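Local atomic coordinates of putative uncharacterized protein (PDB entry 4XZ7), a protein that probably acts as a transglutaminase that modifies protein side chains and, as a homodimeric virulence factor of Streptococcus suis, protects the bacterium from phagocytosis. Residues F220-Y223 and V224-T228; L17-E20 and A21-K24; K134-L137 and L138-A141. All coordinates share one frame; numbering follows the deposited sequence.

Contact 1 of 3, residues F220-Y223 and V224-T228; sequences FVQY and VANHT
Y223 and H227, one helical turn apart near the C-terminal end of helix 213-227, bring their rings together. H227 ND1 lies over one face of the tyrosine ring, displaced toward its rim, and comes within 3.2 Å of Y223 CE2. The ring centroids are 4.2 Å apart and the planes 34° apart, so the pair is neither a parallel stack nor an edge-to-face one. The same ND1 gives its hydrogen to Y223 O at 3.2 Å, with an N-H...O angle of 146° and the carbonyl tilted somewhat from the imidazole plane. With chi1 at -70°, H227 CG sits beside its own backbone N and the ring folds back along the helix to that carbonyl.

The deeper face of the helix carries F220 and V224. V224 CG2 stands over one face of the phenylalanine ring, 3.9 Å from its centroid, in a CH-pi contact, and it touches F220 CZ at 3.6 Å. A beta-branched valine suits the place: while CG1 is anti to the backbone N, CG2 is turned back toward the ring. Beneath the side chains the helical ladder holds the spacing, V224 N bonding to F220 O at 3.0 Å and A225 N to V221 O.

Helix 213-227 belongs to the transglutaminase-like region and packs there against three helices: F220 meets L201 of helix 188-205, V221 meets F275 of helix 264-277, and V224 reaches V256 of helix 255-259. Q222 and N226, both exposed, suit the solvent side with their amides. The chemistry implies a helix end held in two ways: apolar contacts fix its inner face, while the imidazole serves as a donor to a carbonyl of the last turn. That bond places the hydrogen on ND1, and the tyrosine face beside it would limit how the imidazole can rotate.

Contact 2 of 3, residues L17-E20 and A21-K24; sequences LNWE and AFSK
L17 rests its CB against A21 CB at 4.1 Å, an apolar contact bridging the end of strand 14-17 and the first turn of helix 19-29; its CD1 branch reaches the backbone of F22. W19 CZ3 approaches F22 CD2, also at 4.1 Å, at the edge of the phenylalanine ring, and the two side chains cross at about a right angle.

A CH-pi contact joins W19 to S23. S23 CB lies over one face of the indole, 3.8 Å from the centroid of the six-membered ring, and OG comes to 3.3 Å from W19 CZ2. Serine is small enough to fit close beneath the broad ring.

Among the polar contacts, N18 OD1 accepts from A21 N at 3.3 Å in an almost straight bond. Its chi1 of 57° places CG between the backbone N and the carbonyl carbon, directing the short amide arm at the start of the helix. N18 O accepts from F22 N at 2.9 Å, beginning the ladder that W19 O and E20 O continue. E20 and K24 run side by side, with OE1 and NZ 4.5 Å apart, beyond a salt bridge.

F65 of strand 63-68 stacks on F22 and also meets W19, while L56 and E57 of helix 53-59 touch the indole. The arrangement is typical of an asparagine N-cap where a strand passes into an amphipathic helix packed on its own sheet.

Contact 3 of 3, residues K134-L137 and L138-A141; sequences KRQL and LNAA
The last turns of helix 132-140 lie at the homodimer interface, and their amide side chains are tied together by a water. Q136 and N139 run side by side, pointing the same way, with amide planes 80° apart. Their NE2 and ND2 atoms, both donors, do not bond each other; each gives a hydrogen to the water, Q136 NE2 at 2.6 Å and N139 ND2 at 3.0 Å. The water in turn donates to Q136 O at 2.9 Å. Q136 is bent at chi2 (70°), which curls its amide back toward this site, and N139 OD1 takes a hydrogen bond from K168 NZ. Glutamine and asparagine suit the place because their amide NH2 groups can share one acceptor.

Q136 O also accepts from A140 N at 2.9 Å. L138 N bonds to K134 O, while the bond from A141 N to L137 O is weak. Apolar branched ends suit the buried places of L137, against Y361 of the second subunit, and L138, between L375 of the second subunit and V165 of its own strand 157-167. The arrangement is that of a helix's C-terminal turn wedged between its own domain and a partner subunit, with a water bridging two amides.

Overall arrangement
Along the chain, contact 2 comes first, then contact 3, then contact 1, each within a single helix: 19-29, 132-140 and 213-227. The centres of contacts 2 and 3 are 39 Å apart; each lies 52 Å from that of contact 1, on the opposite side of the chain's centre. Contact 2 belongs to the N-terminal mixed sheet with strands 14-17 and 63-68, and contact 3 borders a second that includes strand 157-167. Contact 1 alone falls in the transglutaminase-like region. Within one chain that region is far from helix 132-140, but in the dimer this helix packs on the transglutaminase-like part of the second subunit, so one chain's N-terminal portion meets the other's probable enzymatic portion.

Contact 1 of 3, residues F220-Y223 and V224-T228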
loop_
_atom_site.group_PDB
_atom_site.type_symbol
_atom_site.label_atom_id
_atom_site.label_comp_id
_atom_site.label_asym_id
_atom_site.label_seq_id
_atom_site.Cartn_x
_atom_site.Cartn_y
_atom_site.Cartn_z
ATOM N N PHE B 220 -2.905 2.812 35.395
ATOM C CA PHE B 220 -2.672 3.106 33.977
ATOM C C PHE B 220 -3.340 2.072 33.047
ATOM O O PHE B 220 -4.035 2.424 32.085
ATOM C CB PHE B 220 -1.180 3.187 33.664
ATOM C CG PHE B 220 -0.907 3.572 32.244
ATOM C CD1 PHE B 220 -1.033 4.890 31.840
ATOM C CD2 PHE B 220 -0.572 2.612 31.302
ATOM C CE1 PHE B 220 -0.802 5.246 30.524
ATOM C CE2 PHE B 220 -0.348 2.954 29.991
ATOM C CZ PHE B 220 -0.467 4.266 29.594
ATOM N N VAL B 221 -3.104 0.801 33.351
ATOM C CA VAL B 221 -3.646 -0.319 32.599
ATOM C C VAL B 221 -5.165 -0.219 32.489
ATOM O O VAL B 221 -5.730 -0.328 31.392
ATOM C CB VAL B 221 -3.257 -1.655 33.264
ATOM C CG1 VAL B 221 -4.072 -2.803 32.697
ATOM C CG2 VAL B 221 -1.787 -1.913 33.082
ATOM N N GLN B 222 -5.818 0.023 33.625
ATOM C CA GLN B 222 -7.274 0.103 33.647
ATOM C C GLN B 222 -7.768 1.310 32.862
ATOM O O GLN B 222 -8.752 1.221 32.114
ATOM C CB GLN B 222 -7.798 0.158 35.085
ATOM C CG GLN B 222 -9.270 -0.236 35.203
ATOM C CD GLN B 222 -9.533 -1.705 34.835
ATOM O OE1 GLN B 222 -10.047 -2.005 33.750
ATOM N NE2 GLN B 222 -9.199 -2.618 35.748
ATOM N N TYR B 223 -7.086 2.441 33.012
ATOM C CA TYR B 223 -7.494 3.620 32.245
ATOM C C TYR B 223 -7.442 3.401 30.729
ATOM O O TYR B 223 -8.406 3.701 29.990
ATOM C CB TYR B 223 -6.623 4.822 32.586
ATOM C CG TYR B 223 -7.074 6.056 31.836
ATOM C CD1 TYR B 223 -6.509 6.404 30.614
ATOM C CD2 TYR B 223 -8.084 6.855 32.345
ATOM C CE1 TYR B 223 -6.937 7.507 29.925
ATOM C CE2 TYR B 223 -8.507 7.967 31.673
ATOM C CZ TYR B 223 -7.934 8.287 30.463
ATOM O OH TYR B 223 -8.364 9.399 29.795
ATOM N N VAL B 224 -6.301 2.912 30.258
ATOM C CA VAL B 224 -6.145 2.702 28.825
ATOM C C VAL B 224 -7.186 1.706 28.341
ATOM O O VAL B 224 -7.844 1.949 27.334
ATOM C CB VAL B 224 -4.751 2.210 28.465
ATOM C CG1 VAL B 224 -4.716 1.680 27.010
ATOM C CG2 VAL B 224 -3.764 3.333 28.652
ATOM N N ALA B 225 -7.371 0.611 29.081
ATOM C CA ALA B 225 -8.402 -0.372 28.727
ATOM C C ALA B 225 -9.795 0.250 28.666
ATOM O O ALA B 225 -10.650 -0.213 27.911
ATOM C CB ALA B 225 -8.396 -1.535 29.720
ATOM N N ASN B 226 -10.027 1.289 29.472
ATOM C CA ASN B 226 -11.328 1.965 29.496
ATOM C C ASN B 226 -11.492 3.105 28.495
ATOM O O ASN B 226 -12.581 3.671 28.387
ATOM C CB ASN B 226 -11.622 2.499 30.908
ATOM C CG ASN B 226 -12.118 1.405 31.850
ATOM O OD1 ASN B 226 -12.533 0.330 31.403
ATOM N ND2 ASN B 226 -12.059 1.665 33.156
ATOM N N HIS B 227 -10.436 3.452 27.760
ATOM C CA HIS B 227 -10.580 4.534 26.779
ATOM C C HIS B 227 -10.014 4.227 25.394
ATOM O O HIS B 227 -9.874 5.119 24.549
ATOM C CB HIS B 227 -9.941 5.812 27.331
ATOM C CG HIS B 227 -10.717 6.406 28.461
ATOM N ND1 HIS B 227 -10.380 6.203 29.784
ATOM C CD2 HIS B 227 -11.862 7.128 28.468
ATOM C CE1 HIS B 227 -11.265 6.806 30.554
ATOM N NE2 HIS B 227 -12.179 7.369 29.781
ATOM N N THR B 228 -9.715 2.957 25.163
ATOM C CA THR B 228 -9.228 2.501 23.879
ATOM C C THR B 228 -10.088 1.353 23.380
ATOM O O THR B 228 -10.327 0.415 24.108
ATOM C CB THR B 228 -7.792 2.045 23.990
ATOM O OG1 THR B 228 -7.046 3.042 24.696
ATOM C CG2 THR B 228 -7.203 1.806 22.609
#

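Contact 2 of 3, residues L17-E20 and A21-K24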
loop_
_atom_site.group_PDB
_atom_site.type_symbol
_atom_site.label_atom_id
_atom_site.label_comp_id
_atom_site.label_asym_id
_atom_site.label_seq_id
_atom_site.Cartn_x
_atom_site.Cartn_y
_atom_site.Cartn_z
ATOM N N LEU B 17 -1.902 30.402 -15.287
ATOM C CA LEU B 17 -0.825 31.017 -14.505
ATOM C C LEU B 17 -0.572 30.252 -13.219
ATOM O O LEU B 17 -1.409 29.473 -12.787
ATOM C CB LEU B 17 -1.158 32.470 -14.169
ATOM C CG LEU B 17 -1.643 33.420 -15.260
ATOM C CD1 LEU B 17 -1.874 34.788 -14.656
ATOM C CD2 LEU B 17 -0.632 33.514 -16.378
ATOM N N ASN B 18 0.579 30.468 -12.592
ATOM C CA ASN B 18 0.805 29.865 -11.282
ATOM C C ASN B 18 0.474 30.873 -10.206
ATOM O O ASN B 18 0.119 32.014 -10.513
ATOM C CB ASN B 18 2.242 29.366 -11.123
ATOM C CG ASN B 18 3.276 30.453 -11.349
ATOM O OD1 ASN B 18 2.969 31.649 -11.355
ATOM N ND2 ASN B 18 4.524 30.035 -11.537
ATOM N N TRP B 19 0.610 30.463 -8.951
ATOM C CA TRP B 19 0.175 31.310 -7.854
ATOM C C TRP B 19 0.854 32.675 -7.843
ATOM O O TRP B 19 0.222 33.665 -7.513
ATOM C CB TRP B 19 0.392 30.636 -6.503
ATOM C CG TRP B 19 0.148 31.623 -5.415
ATOM C CD1 TRP B 19 1.060 32.115 -4.532
ATOM C CD2 TRP B 19 -1.087 32.308 -5.143
ATOM N NE1 TRP B 19 0.464 33.039 -3.703
ATOM C CE2 TRP B 19 -0.852 33.177 -4.060
ATOM C CE3 TRP B 19 -2.372 32.252 -5.700
ATOM C CZ2 TRP B 19 -1.853 33.988 -3.520
ATOM C CZ3 TRP B 19 -3.363 33.059 -5.169
ATOM C CH2 TRP B 19 -3.099 33.916 -4.087
ATOM N N GLU B 20 2.128 32.739 -8.206
ATOM C CA GLU B 20 2.871 34.001 -8.153
ATOM C C GLU B 20 2.276 35.059 -9.098
ATOM O O GLU B 20 1.865 36.174 -8.679
ATOM C CB GLU B 20 4.345 33.724 -8.489
ATOM C CG GLU B 20 5.290 34.905 -8.422
ATOM C CD GLU B 20 6.731 34.510 -8.754
ATOM O OE1 GLU B 20 7.568 35.416 -8.969
ATOM O OE2 GLU B 20 7.025 33.293 -8.802
ATOM N N ALA B 21 2.212 34.693 -10.376
ATOM C CA ALA B 21 1.635 35.548 -11.410
ATOM C C ALA B 21 0.155 35.863 -11.130
ATOM O O ALA B 21 -0.289 37.039 -11.181
ATOM C CB ALA B 21 1.791 34.884 -12.777
ATOM N N PHE B 22 -0.601 34.816 -10.820
ATOM C CA PHE B 22 -2.027 34.987 -10.556
ATOM C C PHE B 22 -2.250 35.959 -9.406
ATOM O O PHE B 22 -3.069 36.869 -9.510
ATOM C CB PHE B 22 -2.708 33.657 -10.233
ATOM C CG PHE B 22 -4.204 33.757 -10.173
ATOM C CD1 PHE B 22 -4.955 33.788 -11.344
ATOM C CD2 PHE B 22 -4.866 33.834 -8.952
ATOM C CE1 PHE B 22 -6.345 33.873 -11.299
ATOM C CE2 PHE B 22 -6.265 33.924 -8.901
ATOM C CZ PHE B 22 -6.997 33.945 -10.081
ATOM N N SER B 23 -1.506 35.756 -8.322
ATOM C CA SER B 23 -1.550 36.624 -7.149
ATOM C C SER B 23 -1.324 38.073 -7.543
ATOM O O SER B 23 -2.058 38.957 -7.077
ATOM C CB SER B 23 -0.506 36.199 -6.113
ATOM O OG SER B 23 -0.777 36.771 -4.844
ATOM N N LYS B 24 -0.332 38.320 -8.405
ATOM C CA LYS B 24 -0.147 39.684 -8.926
ATOM C C LYS B 24 -1.436 40.241 -9.539
ATOM O O LYS B 24 -1.894 41.362 -9.207
ATOM C CB LYS B 24 0.965 39.740 -9.981
ATOM C CG LYS B 24 2.354 39.383 -9.473
ATOM C CD LYS B 24 3.430 40.092 -10.292
ATOM C CE LYS B 24 4.747 39.333 -10.270
ATOM N NZ LYS B 24 4.634 38.056 -11.030
#

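Contact 3 of 3, residues K134-L137 and L138-A141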
loop_
_atom_site.group_PDB
_atom_site.type_symbol
_atom_site.label_atom_id
_atom_site.label_comp_id
_atom_site.label_asym_id
_atom_site.label_seq_id
_atom_site.Cartn_x
_atom_site.Cartn_y
_atom_site.Cartn_z
ATOM N N LYS B 134 -17.872 4.171 -24.846
ATOM C CA LYS B 134 -16.423 4.159 -24.721
ATOM C C LYS B 134 -16.034 3.806 -23.287
ATOM O O LYS B 134 -15.079 3.067 -23.063
ATOM C CB LYS B 134 -15.789 5.508 -25.124
ATOM C CG LYS B 134 -14.264 5.460 -24.976
ATOM C CD LYS B 134 -13.500 6.641 -25.538
ATOM C CE LYS B 134 -11.990 6.362 -25.428
ATOM N NZ LYS B 134 -11.053 7.524 -25.655
ATOM N N ARG B 135 -16.762 4.337 -22.316
ATOM C CA ARG B 135 -16.461 4.025 -20.919
ATOM C C ARG B 135 -16.739 2.544 -20.608
ATOM O O ARG B 135 -16.046 1.923 -19.812
ATOM C CB ARG B 135 -17.257 4.939 -19.995
ATOM C CG ARG B 135 -16.791 6.384 -20.100
ATOM C CD ARG B 135 -17.664 7.349 -19.299
ATOM N NE ARG B 135 -17.129 8.706 -19.397
ATOM C CZ ARG B 135 -16.083 9.152 -18.702
ATOM N NH1 ARG B 135 -15.443 8.351 -17.848
ATOM N NH2 ARG B 135 -15.665 10.400 -18.870
ATOM N N GLN B 136 -17.750 1.977 -21.258
ATOM C CA GLN B 136 -18.041 0.568 -21.091
ATOM C C GLN B 136 -16.873 -0.267 -21.644
ATOM O O GLN B 136 -16.469 -1.258 -21.024
ATOM C CB GLN B 136 -19.356 0.203 -21.785
ATOM C CG GLN B 136 -19.937 -1.124 -21.358
ATOM C CD GLN B 136 -20.461 -1.106 -19.940
ATOM O OE1 GLN B 136 -21.542 -0.562 -19.670
ATOM N NE2 GLN B 136 -19.723 -1.722 -19.027
ATOM N N LEU B 137 -16.325 0.140 -22.788
ATOM C CA LEU B 137 -15.191 -0.583 -23.349
ATOM C C LEU B 137 -13.921 -0.436 -22.477
ATOM O O LEU B 137 -13.123 -1.386 -22.333
ATOM C CB LEU B 137 -14.922 -0.106 -24.780
ATOM C CG LEU B 137 -15.962 -0.537 -25.815
ATOM C CD1 LEU B 137 -15.734 0.203 -27.136
ATOM C CD2 LEU B 137 -15.880 -2.042 -26.036
ATOM N N LEU B 138 -13.739 0.750 -21.896
ATOM C CA LEU B 138 -12.606 0.956 -20.995
ATOM C C LEU B 138 -12.737 -0.009 -19.823
ATOM O O LEU B 138 -11.781 -0.730 -19.489
ATOM C CB LEU B 138 -12.533 2.401 -20.502
ATOM C CG LEU B 138 -11.985 3.431 -21.486
ATOM C CD1 LEU B 138 -12.207 4.833 -20.934
ATOM C CD2 LEU B 138 -10.490 3.210 -21.802
ATOM N N ASN B 139 -13.932 -0.039 -19.235
ATOM C CA ASN B 139 -14.231 -0.967 -18.140
ATOM C C ASN B 139 -13.976 -2.418 -18.545
ATOM O O ASN B 139 -13.531 -3.237 -17.734
ATOM C CB ASN B 139 -15.685 -0.817 -17.673
ATOM C CG ASN B 139 -15.975 -1.623 -16.415
ATOM O OD1 ASN B 139 -15.455 -1.329 -15.344
ATOM N ND2 ASN B 139 -16.804 -2.636 -16.541
ATOM N N ALA B 140 -14.277 -2.724 -19.805
ATOM C CA ALA B 140 -14.068 -4.053 -20.351
ATOM C C ALA B 140 -12.585 -4.356 -20.516
ATOM O O ALA B 140 -12.217 -5.502 -20.732
ATOM C CB ALA B 140 -14.788 -4.205 -21.706
ATOM N N ALA B 141 -11.736 -3.331 -20.470
ATOM C CA ALA B 141 -10.288 -3.582 -20.432
ATOM C C ALA B 141 -9.720 -3.368 -19.032
ATOM O O ALA B 141 -8.506 -3.370 -18.838
ATOM C CB ALA B 141 -9.554 -2.689 -21.438
HETATM O O HOH W 1 -17.663 -3.295 -19.332
#